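Peptidoglycan glycosyltransferase (Atopobium parvulum, PDB 4OVD) belongs to the penicillin-binding proteins and pairs a dimerisation domain with a transpeptidase-type domain in a single chain. Local coordinates at residues E226-A231 / A262-P267; D374-G379 / K453-S458; F317-E322 / D334-A339. All blocks are in the same frame, centred on the assembly; numbering follows the deposited sequence.

Contact 1 (E226-A231 / A262-P267); sequences ELQKKA and AAASYP
The side-chain amide of Gln228 grips the backbone of Ala263 with two hydrogen bonds. Ala263 N donates to Gln228 OE1 at 3.0 Å, in the plane of the Gln228 side-chain carbonyl and on a lone pair of OE1. Gln228 NE2 donates to Ala263 O at 2.9 Å, nearly straight (165°). Ala263 O lies in the amide plane of Gln228, but NE2 stands above the carbonyl plane of Ala263. Two bonds to one residue fix the rotation of the amide. The bend at chi2 (66°) turns the amide from the helix to the strand.

Apolar carbons pack beside this pair. Ala262 CB points at the helix and lies 4.1 Å from Ala231 CB. Leu227 CG is just as close to the same methyl. Ala264 CB, also turned to the helix, lies 4.0 Å from Gln228 NE2.

Further out, Glu232 accepts a second bond from Gln228 NE2. Phe549 of helix 542-556 packs on Leu227 and Ala231. Backbone bonds hold strand 260-266 to strand 248-253. The axes of segments 226-231 and 262-266 come within 7.4 Å and run at 30° to each other. This is a helix laid on the edge strand of the five-stranded antiparallel sheet, as in the transpeptidase fold of penicillin-binding proteins.

Contact 2 (D374-G379 / K453-S458); sequences DKFGIG and KDVISS
Val455 and Phe376 make the apolar part of the contact. Val455 CG1 sits over the centre of the Phe376 ring, 3.6 Å from its centroid and 6° off the ring normal. This is a CH-pi contact, with the two side chains crossing at about a right angle. The branch that touches is the one placed anti to the backbone N (chi1 179°). The other branch, CG2, lies 3.7 Å from Lys375 O. Ile456 CG2 adds to the packing from an oblique direction, 4.0 Å from Phe376 CZ. Helices 298-307 and 418-429 also touch the ring, through Ile304 and Ala424 among others, and Phe376 is buried.

The segments join the end of helix 366-375 to strand 453-454 and the turn after it. The helix ends in a Schellman motif. Gly377 has positive phi, and its N bonds back to Asp374 O at 3.0 Å. Strand 453-454 pairs with strand 433-434 in a small antiparallel sheet. Ser457 then holds the N-cap position of helix 458-474, all within the transpeptidase-family part of the chain.

Two lysines reach across in opposite directions and end on backbone carbonyls. Lys453 is fully extended, and its NZ donates to Lys375 O at 3.1 Å from above the carbonyl plane. That oxygen belongs to the last turn of the helix, where the helix dipole would probably favour a positive charge. Lys375 runs the other way and bends only at its end (chi4 -54°). Its NZ makes a weak hydrogen bond to Val455 O at 3.4 Å and lies 3.1 Å from Asp454 O. Asp374 OD1 is hydrogen-bonded to His380 NE2.

Contact 3 (F317-E322 / D334-A339); sequences FNIPTE and DWRTSA
Arg336 reaches from the loop 334-339 to two successive carbonyls of segment 317-322. Its NH1 donates to Ile319 O at 2.8 Å, with the oxygen tilted out of the guanidinium plane. Its NH2 donates to Pro320 O, also at 2.8 Å and straighter (156°). That oxygen lies in the guanidinium plane, at its edge, while NH2 stands above the carbonyl plane of Pro320. The side chain runs extended from CG to NE, which sets the guanidinium between Ser338 O of its own loop and the carbonyls of Ile319 and Pro320. Ile319 O also meets Ala339 CA in a CA-H...O contact at 3.0 Å.

Its own loop holds the guanidinium of Arg336 as well. NH1 also donates to Ser338 O at 2.9 Å. NE makes a weak, bent hydrogen bond to Asp334 OD2 within a salt bridge. Asp332 makes another salt bridge, to NH2. Two aspartates near one guanidinium would be expected to stabilise its positive charge. The methyl CG2 of Thr321 lies over one face of the guanidinium. The same methyl packs 3.4 Å from Ser338 N.

The other part of the contact is looser and nearer solvent. Ala339 CB lies 4.0 Å from Pro320 CA, and the exposed Asn318 flanks it. The CB atoms of Thr337 and Ser338 point away from segment 317-322. By contrast, Ile319 is buried and packs on Val354 and Phe358 of helix 353-364. Backbone bonds join Ile319 to Met340. The contact thus lies at the end of a two-stranded antiparallel sheet, where Arg336, in the loop leading into strand 340-343, holds the chain as it leaves strand 316-319.

The order along the chain is contact 1, contact 3, contact 2, each closing before the next opens. Contacts 1 and 2 lie on opposite sides of the chain's centre, with centres 28 Å apart. Contact 3 is farthest out, with its centre about 32 Å from that of the chain. Its nearest atoms are about 17 Å from those of contact 2 and about 30 Å from those of contact 1. Contact 1 joins helix 225-242 to the edge strand 260-266 of the five-stranded sheet. Contacts 2 and 3 use separate two-stranded sheets, each beside helices. Both lie wholly within the transpeptidase domain. Separate local contacts thus secure the five-stranded sheet, a helix end beside strand 453-454 and an outlying two-stranded sheet.

Contact 1 (E226-A231 / A262-P267)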
loop_
_atom_site.group_PDB
_atom_site.type_symbol
_atom_site.label_atom_id
_atom_site.label_comp_id
_atom_site.label_asym_id
_atom_site.label_seq_id
_atom_site.Cartn_x
_atom_site.Cartn_y
_atom_site.Cartn_z
ATOM N N GLU A 226 13.514 -9.919 9.591
ATOM C CA GLU A 226 13.507 -9.264 10.910
ATOM C C GLU A 226 12.587 -8.015 10.907
ATOM O O GLU A 226 11.910 -7.702 11.881
ATOM C CB GLU A 226 14.935 -8.891 11.334
ATOM C CG GLU A 226 15.123 -9.004 12.830
ATOM C CD GLU A 226 14.960 -10.435 13.342
ATOM O OE1 GLU A 226 15.299 -11.411 12.620
ATOM O OE2 GLU A 226 14.503 -10.594 14.495
ATOM N N LEU A 227 12.524 -7.319 9.775
ATOM C CA LEU A 227 11.644 -6.166 9.658
ATOM C C LEU A 227 10.193 -6.632 9.557
ATOM O O LEU A 227 9.263 -5.966 9.975
ATOM C CB LEU A 227 12.034 -5.343 8.444
ATOM C CG LEU A 227 11.314 -4.018 8.449
ATOM C CD1 LEU A 227 11.611 -3.297 9.764
ATOM C CD2 LEU A 227 11.780 -3.235 7.231
ATOM N N GLN A 228 10.006 -7.819 9.052
ATOM C CA GLN A 228 8.670 -8.365 8.931
ATOM C C GLN A 228 8.148 -8.651 10.305
ATOM O O GLN A 228 7.006 -8.399 10.604
ATOM C CB GLN A 228 8.703 -9.631 8.063
ATOM C CG GLN A 228 7.370 -10.292 7.909
ATOM C CD GLN A 228 6.402 -9.448 7.158
ATOM O OE1 GLN A 228 6.794 -8.596 6.329
ATOM N NE2 GLN A 228 5.113 -9.671 7.417
ATOM N N LYS A 229 9.010 -9.122 11.182
ATOM C CA LYS A 229 8.590 -9.440 12.545
ATOM C C LYS A 229 8.154 -8.213 13.324
ATOM O O LYS A 229 7.207 -8.238 14.102
ATOM C CB LYS A 229 9.771 -10.120 13.244
ATOM C CG LYS A 229 9.531 -10.533 14.674
ATOM C CD LYS A 229 10.858 -11.011 15.268
ATOM C CE LYS A 229 10.698 -11.494 16.692
ATOM N NZ LYS A 229 9.798 -12.684 16.675
ATOM N N LYS A 230 8.916 -7.149 13.183
ATOM C CA LYS A 230 8.574 -5.868 13.797
ATOM C C LYS A 230 7.283 -5.340 13.212
ATOM O O LYS A 230 6.453 -4.818 13.941
ATOM C CB LYS A 230 9.651 -4.836 13.527
ATOM C CG LYS A 230 10.995 -5.132 14.171
ATOM C CD LYS A 230 11.996 -4.046 13.798
ATOM C CE LYS A 230 13.359 -4.352 14.356
ATOM N NZ LYS A 230 13.213 -4.409 15.824
ATOM N N ALA A 231 7.128 -5.409 11.887
ATOM C CA ALA A 231 5.897 -4.932 11.269
ATOM C C ALA A 231 4.697 -5.624 11.895
ATOM O O ALA A 231 3.695 -4.983 12.247
ATOM C CB ALA A 231 5.905 -5.171 9.775
ATOM N N ALA A 262 8.648 -5.268 3.916
ATOM C CA ALA A 262 7.737 -5.875 4.906
ATOM C C ALA A 262 6.303 -5.498 4.625
ATOM O O ALA A 262 6.036 -4.457 4.071
ATOM C CB ALA A 262 8.098 -5.434 6.295
ATOM N N ALA A 263 5.370 -6.368 4.985
ATOM C CA ALA A 263 3.974 -6.080 4.784
ATOM C C ALA A 263 3.115 -7.013 5.587
ATOM O O ALA A 263 3.380 -8.239 5.664
ATOM C CB ALA A 263 3.635 -6.187 3.291
ATOM N N ALA A 264 2.071 -6.467 6.186
ATOM C CA ALA A 264 1.168 -7.297 6.966
ATOM C C ALA A 264 -0.198 -6.677 7.155
ATOM O O ALA A 264 -0.353 -5.479 7.046
ATOM C CB ALA A 264 1.797 -7.598 8.323
ATOM N N SER A 265 -1.185 -7.536 7.377
ATOM C CA SER A 265 -2.541 -7.163 7.676
ATOM C C SER A 265 -2.964 -7.932 8.932
ATOM O O SER A 265 -2.553 -9.031 9.155
ATOM C CB SER A 265 -3.477 -7.558 6.503
ATOM O OG SER A 265 -3.248 -6.690 5.449
ATOM N N TYR A 266 -3.823 -7.337 9.713
ATOM C CA TYR A 266 -4.333 -7.898 10.924
ATOM C C TYR A 266 -5.788 -8.129 10.612
ATOM O O TYR A 266 -6.443 -7.210 10.097
ATOM C CB TYR A 266 -4.185 -6.925 12.111
ATOM C CG TYR A 266 -4.651 -7.492 13.421
ATOM C CD1 TYR A 266 -5.993 -7.544 13.729
ATOM C CD2 TYR A 266 -3.751 -7.976 14.368
ATOM C CE1 TYR A 266 -6.435 -8.099 14.920
ATOM C CE2 TYR A 266 -4.192 -8.530 15.565
ATOM C CZ TYR A 266 -5.530 -8.596 15.821
ATOM O OH TYR A 266 -5.994 -9.103 17.001
ATOM N N PRO A 267 -6.332 -9.314 10.985
ATOM C CA PRO A 267 -5.677 -10.423 11.699
ATOM C C PRO A 267 -4.628 -11.182 10.938
ATOM O O PRO A 267 -4.719 -11.347 9.702
ATOM C CB PRO A 267 -6.839 -11.392 12.071
ATOM C CG PRO A 267 -8.074 -10.841 11.465
ATOM C CD PRO A 267 -7.801 -9.418 11.005
#

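Contact 2 (D374-G379 / K453-S458)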
loop_
_atom_site.group_PDB
_atom_site.type_symbol
_atom_site.label_atom_id
_atom_site.label_comp_id
_atom_site.label_asym_id
_atom_site.label_seq_id
_atom_site.Cartn_x
_atom_site.Cartn_y
_atom_site.Cartn_z
ATOM N N ASP A 374 -6.377 7.976 -13.872
ATOM C CA ASP A 374 -6.108 6.839 -14.711
ATOM C C ASP A 374 -4.612 6.680 -14.926
ATOM O O ASP A 374 -4.085 5.596 -14.813
ATOM C CB ASP A 374 -6.831 7.018 -16.028
ATOM C CG ASP A 374 -6.863 5.766 -16.827
ATOM O OD1 ASP A 374 -7.735 4.925 -16.519
ATOM O OD2 ASP A 374 -6.071 5.654 -17.784
ATOM N N LYS A 375 -3.911 7.779 -15.195
ATOM C CA LYS A 375 -2.498 7.696 -15.394
ATOM C C LYS A 375 -1.829 7.208 -14.099
ATOM O O LYS A 375 -0.845 6.497 -14.145
ATOM C CB LYS A 375 -2.025 9.116 -15.743
ATOM C CG LYS A 375 -0.768 9.253 -16.569
ATOM C CD LYS A 375 -0.656 10.696 -17.038
ATOM C CE LYS A 375 0.302 10.878 -18.209
ATOM N NZ LYS A 375 1.660 10.332 -17.959
ATOM N N PHE A 376 -2.358 7.609 -12.931
ATOM C CA PHE A 376 -1.799 7.181 -11.649
ATOM C C PHE A 376 -2.131 5.730 -11.300
ATOM O O PHE A 376 -1.763 5.243 -10.186
ATOM C CB PHE A 376 -2.274 8.076 -10.520
ATOM C CG PHE A 376 -1.350 9.213 -10.167
ATOM C CD1 PHE A 376 -0.234 8.965 -9.386
ATOM C CD2 PHE A 376 -1.615 10.526 -10.539
ATOM C CE1 PHE A 376 0.612 9.987 -8.985
ATOM C CE2 PHE A 376 -0.786 11.541 -10.132
ATOM C CZ PHE A 376 0.335 11.276 -9.352
ATOM N N GLY A 377 -2.841 5.042 -12.194
ATOM C CA GLY A 377 -3.195 3.621 -11.964
ATOM C C GLY A 377 -4.417 3.394 -11.042
ATOM O O GLY A 377 -4.717 2.253 -10.676
ATOM N N ILE A 378 -5.154 4.451 -10.721
ATOM C CA ILE A 378 -6.281 4.318 -9.793
ATOM C C ILE A 378 -7.371 3.575 -10.484
ATOM O O ILE A 378 -7.758 3.953 -11.555
ATOM C CB ILE A 378 -6.765 5.672 -9.304
ATOM C CG1 ILE A 378 -5.618 6.422 -8.629
ATOM C CG2 ILE A 378 -7.920 5.479 -8.322
ATOM C CD1 ILE A 378 -4.892 5.596 -7.573
ATOM N N GLY A 379 -7.846 2.474 -9.888
ATOM C CA GLY A 379 -8.823 1.658 -10.543
ATOM C C GLY A 379 -8.200 0.599 -11.438
ATOM O O GLY A 379 -8.894 -0.019 -12.189
ATOM N N LYS A 453 6.283 3.348 -14.864
ATOM C CA LYS A 453 5.452 4.209 -15.684
ATOM C C LYS A 453 5.705 5.682 -15.318
ATOM O O LYS A 453 5.638 6.037 -14.155
ATOM C CB LYS A 453 3.997 3.871 -15.378
ATOM C CG LYS A 453 2.988 4.536 -16.288
ATOM C CD LYS A 453 1.585 4.175 -15.838
ATOM C CE LYS A 453 0.518 4.643 -16.808
ATOM N NZ LYS A 453 -0.805 4.244 -16.244
ATOM N N ASP A 454 5.921 6.535 -16.296
ATOM C CA ASP A 454 6.154 7.962 -16.040
ATOM C C ASP A 454 4.803 8.595 -15.891
ATOM O O ASP A 454 4.037 8.646 -16.827
ATOM C CB ASP A 454 6.914 8.630 -17.173
ATOM C CG ASP A 454 8.334 8.122 -17.294
ATOM O OD1 ASP A 454 8.764 7.276 -16.469
ATOM O OD2 ASP A 454 9.019 8.586 -18.208
ATOM N N VAL A 455 4.500 9.050 -14.700
ATOM C CA VAL A 455 3.182 9.599 -14.432
ATOM C C VAL A 455 3.181 11.116 -14.397
ATOM O O VAL A 455 2.310 11.741 -14.947
ATOM C CB VAL A 455 2.642 8.961 -13.117
ATOM C CG1 VAL A 455 1.294 9.497 -12.759
ATOM C CG2 VAL A 455 2.577 7.470 -13.310
ATOM N N ILE A 456 4.114 11.687 -13.669
ATOM C CA ILE A 456 4.276 13.130 -13.570
ATOM C C ILE A 456 5.757 13.462 -13.779
ATOM O O ILE A 456 6.618 12.575 -13.713
ATOM C CB ILE A 456 3.848 13.645 -12.192
ATOM C CG1 ILE A 456 4.601 12.910 -11.118
ATOM C CG2 ILE A 456 2.345 13.458 -11.973
ATOM C CD1 ILE A 456 4.177 13.306 -9.750
ATOM N N SER A 457 6.068 14.724 -14.018
ATOM C CA SER A 457 7.492 15.120 -14.146
ATOM C C SER A 457 8.183 15.135 -12.784
ATOM O O SER A 457 7.539 15.171 -11.731
ATOM C CB SER A 457 7.591 16.537 -14.674
ATOM O OG SER A 457 7.070 17.450 -13.736
ATOM N N SER A 458 9.504 15.214 -12.798
ATOM C CA SER A 458 10.268 15.258 -11.573
ATOM C C SER A 458 10.021 16.570 -10.862
ATOM O O SER A 458 10.140 16.631 -9.637
ATOM C CB SER A 458 11.787 15.079 -11.825
ATOM O OG SER A 458 12.219 15.975 -12.804
#

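Contact 3 (F317-E322 / D334-A339)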
loop_
_atom_site.group_PDB
_atom_site.type_symbol
_atom_site.label_atom_id
_atom_site.label_comp_id
_atom_site.label_asym_id
_atom_site.label_seq_id
_atom_site.Cartn_x
_atom_site.Cartn_y
_atom_site.Cartn_z
ATOM N N PHE A 317 -5.971 30.696 -2.814
ATOM C CA PHE A 317 -7.409 30.830 -3.125
ATOM C C PHE A 317 -8.247 31.092 -1.903
ATOM O O PHE A 317 -7.881 30.740 -0.759
ATOM C CB PHE A 317 -7.909 29.557 -3.772
ATOM C CG PHE A 317 -7.122 29.173 -4.990
ATOM C CD1 PHE A 317 -7.462 29.663 -6.233
ATOM C CD2 PHE A 317 -6.042 28.337 -4.876
ATOM C CE1 PHE A 317 -6.724 29.332 -7.342
ATOM C CE2 PHE A 317 -5.263 28.032 -5.980
ATOM C CZ PHE A 317 -5.637 28.504 -7.218
ATOM N N ASN A 318 -9.342 31.800 -2.126
ATOM C CA ASN A 318 -10.253 32.130 -1.034
ATOM C C ASN A 318 -11.193 30.910 -0.858
ATOM O O ASN A 318 -12.051 30.630 -1.678
ATOM C CB ASN A 318 -11.012 33.429 -1.328
ATOM C CG ASN A 318 -11.719 33.965 -0.100
ATOM O OD1 ASN A 318 -11.098 34.345 0.898
ATOM N ND2 ASN A 318 -13.018 34.002 -0.165
ATOM N N ILE A 319 -10.972 30.150 0.192
ATOM C CA ILE A 319 -11.737 28.905 0.364
ATOM C C ILE A 319 -12.922 29.092 1.334
ATOM O O ILE A 319 -12.695 29.415 2.523
ATOM C CB ILE A 319 -10.772 27.782 0.779
ATOM C CG1 ILE A 319 -9.629 27.566 -0.283
ATOM C CG2 ILE A 319 -11.479 26.451 0.999
ATOM C CD1 ILE A 319 -10.092 27.151 -1.639
ATOM N N PRO A 320 -14.177 28.864 0.856
ATOM C CA PRO A 320 -15.310 29.020 1.771
ATOM C C PRO A 320 -15.357 27.972 2.850
ATOM O O PRO A 320 -14.582 27.012 2.839
ATOM C CB PRO A 320 -16.550 28.928 0.855
ATOM C CG PRO A 320 -16.080 28.126 -0.311
ATOM C CD PRO A 320 -14.606 28.379 -0.469
ATOM N N THR A 321 -16.293 28.131 3.790
ATOM C CA THR A 321 -16.398 27.157 4.905
ATOM C C THR A 321 -16.986 25.912 4.400
ATOM O O THR A 321 -16.767 24.860 4.970
ATOM C CB THR A 321 -17.302 27.664 6.061
ATOM O OG1 THR A 321 -18.452 28.246 5.462
ATOM C CG2 THR A 321 -16.621 28.769 6.861
ATOM N N GLU A 322 -17.790 26.022 3.352
ATOM C CA GLU A 322 -18.416 24.862 2.784
ATOM C C GLU A 322 -18.583 25.117 1.320
ATOM O O GLU A 322 -18.522 26.253 0.938
ATOM C CB GLU A 322 -19.815 24.635 3.392
ATOM C CG GLU A 322 -20.755 25.829 3.205
ATOM C CD GLU A 322 -22.164 25.633 3.819
ATOM O OE1 GLU A 322 -22.393 24.650 4.550
ATOM O OE2 GLU A 322 -23.055 26.480 3.571
ATOM N N ASP A 334 -13.369 22.253 11.438
ATOM C CA ASP A 334 -12.379 23.293 11.777
ATOM C C ASP A 334 -12.955 24.435 12.584
ATOM O O ASP A 334 -14.137 24.405 12.950
ATOM C CB ASP A 334 -11.710 23.819 10.453
ATOM C CG ASP A 334 -12.742 24.404 9.437
ATOM O OD1 ASP A 334 -13.939 24.579 9.781
ATOM O OD2 ASP A 334 -12.357 24.680 8.275
ATOM N N TRP A 335 -12.163 25.488 12.762
ATOM C CA TRP A 335 -12.557 26.599 13.654
ATOM C C TRP A 335 -13.171 27.816 12.991
ATOM O O TRP A 335 -14.013 28.482 13.571
ATOM C CB TRP A 335 -11.328 27.017 14.520
ATOM C CG TRP A 335 -10.961 25.883 15.352
ATOM C CD1 TRP A 335 -11.623 25.439 16.479
ATOM C CD2 TRP A 335 -9.979 24.909 15.053
ATOM N NE1 TRP A 335 -11.084 24.235 16.895
ATOM C CE2 TRP A 335 -10.069 23.896 16.044
ATOM C CE3 TRP A 335 -9.046 24.777 14.041
ATOM C CZ2 TRP A 335 -9.215 22.800 16.070
ATOM C CZ3 TRP A 335 -8.219 23.681 14.052
ATOM C CH2 TRP A 335 -8.302 22.705 15.067
ATOM N N ARG A 336 -12.812 28.036 11.742
ATOM C CA ARG A 336 -13.241 29.221 11.029
ATOM C C ARG A 336 -14.715 29.193 10.772
ATOM O O ARG A 336 -15.307 28.148 10.845
ATOM C CB ARG A 336 -12.440 29.371 9.710
ATOM C CG ARG A 336 -12.519 28.197 8.765
ATOM C CD ARG A 336 -11.448 28.261 7.665
ATOM N NE ARG A 336 -11.727 27.187 6.681
ATOM C CZ ARG A 336 -12.397 27.362 5.561
ATOM N NH1 ARG A 336 -12.805 28.575 5.233
ATOM N NH2 ARG A 336 -12.636 26.328 4.763
ATOM N N THR A 337 -15.282 30.375 10.581
ATOM C CA THR A 337 -16.676 30.554 10.273
ATOM C C THR A 337 -16.706 31.443 9.047
ATOM O O THR A 337 -17.745 31.912 8.629
ATOM C CB THR A 337 -17.514 31.176 11.444
ATOM O OG1 THR A 337 -16.878 32.358 11.951
ATOM C CG2 THR A 337 -17.721 30.164 12.606
ATOM N N SER A 338 -15.549 31.610 8.422
ATOM C CA SER A 338 -15.461 32.433 7.263
ATOM C C SER A 338 -14.430 31.784 6.376
ATOM O O SER A 338 -13.667 30.857 6.795
ATOM C CB SER A 338 -14.996 33.849 7.667
ATOM O OG SER A 338 -13.787 33.753 8.463
ATOM N N ALA A 339 -14.470 32.246 5.142
ATOM C CA ALA A 339 -13.566 31.830 4.108
ATOM C C ALA A 339 -12.122 32.152 4.558
ATOM O O ALA A 339 -11.885 33.095 5.280
ATOM C CB ALA A 339 -13.894 32.591 2.831
#